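Local atomic coordinates of intestinal fatty acid binding protein (Rattus norvegicus, PDB entry 1ICM), a protein that binds long-chain fatty acids such as myristate and oleate inside a beta-barrel and probably carries them within intestinal cells. Residues 43-48 / 61-66. Numbering follows the deposited sequence.
Sequences EGNKFT and VFELGV
The antiparallel hairpin of strands 46-52 and 57-63, part of the beta-barrel of the fatty acid binding proteins, is joined at its open end by F47 and F62. These two form a hydrogen-bonded pair: F47 N donates to F62 O (2.8 Å) and F62 N returns a bond to F47 O (3.0 Å). Two residues further on, beyond the non-hydrogen-bonded pair K46 and E63, L64 N reaches N45 O at 3.0 Å and continues the ladder into the two turns. Both phenyl groups lie on the same face of the sheet. With chi1 at 59°, F62 CG is wedged between its own N and C, which brings the ring beneath F47, whose CB lies over one face in a CH-pi contact, 3.9 Å from the centroid. The ring planes are nearly parallel, 8° apart, but displaced along their planes with little face in common. Beyond them F47 CE1 meets L64 CG at 4.0 Å. With an alanine here instead of F47, L64 would probably lose the ring carbon it packs on, and a gap would open beside I40 and Q42. K46, E63, T48 and V61 occupy the outer face; the phenylalanines line the apolar interior, where F62 stacks on W82 and touches the bound myristate.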
loop_
_atom_site.group_PDB
_atom_site.type_symbol
_atom_site.label_atom_id
_atom_site.label_comp_id
_atom_site.label_asym_id
_atom_site.label_seq_id
_atom_site.Cartn_x
_atom_site.Cartn_y
_atom_site.Cartn_z
ATOM N N GLU A 43 13.136 12.268 3.954
ATOM C CA GLU A 43 14.349 13.065 3.785
ATOM C C GLU A 43 13.972 14.028 2.682
ATOM O O GLU A 43 14.020 13.737 1.491
ATOM C CB GLU A 43 15.655 12.337 3.501
ATOM C CG GLU A 43 16.793 13.351 3.445
ATOM C CD GLU A 43 18.102 12.627 3.223
ATOM O OE1 GLU A 43 18.175 11.416 3.054
ATOM O OE2 GLU A 43 19.140 13.444 3.217
ATOM N N GLY A 44 13.483 15.161 3.148
ATOM C CA GLY A 44 12.986 16.186 2.257
ATOM C C GLY A 44 11.663 15.729 1.643
ATOM O O GLY A 44 10.652 15.432 2.278
ATOM N N ASN A 45 11.744 15.706 0.321
ATOM C CA ASN A 45 10.682 15.337 -0.597
ATOM C C ASN A 45 10.725 13.830 -0.924
ATOM O O ASN A 45 9.874 13.317 -1.660
ATOM C CB ASN A 45 10.936 16.162 -1.905
ATOM C CG ASN A 45 9.679 16.740 -2.543
ATOM O OD1 ASN A 45 9.613 16.930 -3.786
ATOM N ND2 ASN A 45 8.694 17.025 -1.680
ATOM N N LYS A 46 11.729 13.106 -0.409
ATOM C CA LYS A 46 11.831 11.673 -0.703
ATOM C C LYS A 46 11.477 10.806 0.485
ATOM O O LYS A 46 11.869 11.051 1.622
ATOM C CB LYS A 46 13.268 11.294 -1.021
ATOM C CG LYS A 46 13.690 11.776 -2.381
ATOM C CD LYS A 46 15.177 11.640 -2.671
ATOM C CE LYS A 46 15.574 10.252 -3.100
ATOM N NZ LYS A 46 16.809 10.271 -3.894
ATOM N N PHE A 47 10.759 9.755 0.237
ATOM C CA PHE A 47 10.372 8.853 1.282
ATOM C C PHE A 47 10.997 7.471 1.074
ATOM O O PHE A 47 11.181 7.045 -0.082
ATOM C CB PHE A 47 8.863 8.611 1.275
ATOM C CG PHE A 47 8.030 9.722 1.873
ATOM C CD1 PHE A 47 7.923 10.945 1.209
ATOM C CD2 PHE A 47 7.366 9.570 3.092
ATOM C CE1 PHE A 47 7.154 11.965 1.771
ATOM C CE2 PHE A 47 6.609 10.592 3.670
ATOM C CZ PHE A 47 6.522 11.812 3.006
ATOM N N THR A 48 11.280 6.791 2.196
ATOM C CA THR A 48 11.808 5.451 2.177
ATOM C C THR A 48 10.868 4.629 3.014
ATOM O O THR A 48 10.648 4.928 4.187
ATOM C CB THR A 48 13.225 5.269 2.712
ATOM O OG1 THR A 48 14.089 5.995 1.880
ATOM C CG2 THR A 48 13.623 3.783 2.680
ATOM N N VAL A 61 11.562 3.297 -2.453
ATOM C CA VAL A 61 11.957 4.687 -2.374
ATOM C C VAL A 61 11.211 5.532 -3.412
ATOM O O VAL A 61 11.155 5.180 -4.597
ATOM C CB VAL A 61 13.452 4.762 -2.674
ATOM C CG1 VAL A 61 13.943 6.213 -2.714
ATOM C CG2 VAL A 61 14.193 3.923 -1.632
ATOM N N PHE A 62 10.633 6.639 -3.019
ATOM C CA PHE A 62 9.973 7.515 -3.956
ATOM C C PHE A 62 10.104 9.011 -3.635
ATOM O O PHE A 62 10.272 9.400 -2.487
ATOM C CB PHE A 62 8.493 7.159 -4.114
ATOM C CG PHE A 62 7.662 7.195 -2.888
ATOM C CD1 PHE A 62 7.046 8.394 -2.526
ATOM C CD2 PHE A 62 7.450 6.066 -2.105
ATOM C CE1 PHE A 62 6.217 8.435 -1.412
ATOM C CE2 PHE A 62 6.621 6.088 -0.991
ATOM C CZ PHE A 62 6.008 7.289 -0.642
ATOM N N GLU A 63 10.045 9.863 -4.664
ATOM C CA GLU A 63 10.088 11.297 -4.507
ATOM C C GLU A 63 8.661 11.772 -4.792
ATOM O O GLU A 63 8.053 11.327 -5.783
ATOM C CB GLU A 63 11.069 11.924 -5.516
ATOM C CG GLU A 63 11.073 13.443 -5.300
ATOM C CD GLU A 63 12.098 14.182 -6.124
ATOM O OE1 GLU A 63 13.039 13.449 -6.672
ATOM O OE2 GLU A 63 12.035 15.393 -6.249
ATOM N N LEU A 64 8.069 12.626 -3.959
ATOM C CA LEU A 64 6.702 13.072 -4.215
ATOM C C LEU A 64 6.519 13.642 -5.628
ATOM O O LEU A 64 7.388 14.384 -6.107
ATOM C CB LEU A 64 6.308 14.152 -3.178
ATOM C CG LEU A 64 6.157 13.639 -1.744
ATOM C CD1 LEU A 64 5.700 14.818 -0.883
ATOM C CD2 LEU A 64 5.071 12.570 -1.690
ATOM N N GLY A 65 5.428 13.302 -6.327
ATOM C CA GLY A 65 5.241 13.865 -7.671
ATOM C C GLY A 65 6.083 13.293 -8.814
ATOM O O GLY A 65 5.963 13.716 -9.962
ATOM N N VAL A 66 6.962 12.314 -8.571
ATOM C CA VAL A 66 7.799 11.725 -9.595
ATOM C C VAL A 66 7.358 10.274 -9.761
ATOM O O VAL A 66 7.292 9.547 -8.772
ATOM C CB VAL A 66 9.253 11.833 -9.177
ATOM C CG1 VAL A 66 10.162 11.275 -10.245
ATOM C CG2 VAL A 66 9.620 13.300 -8.973
#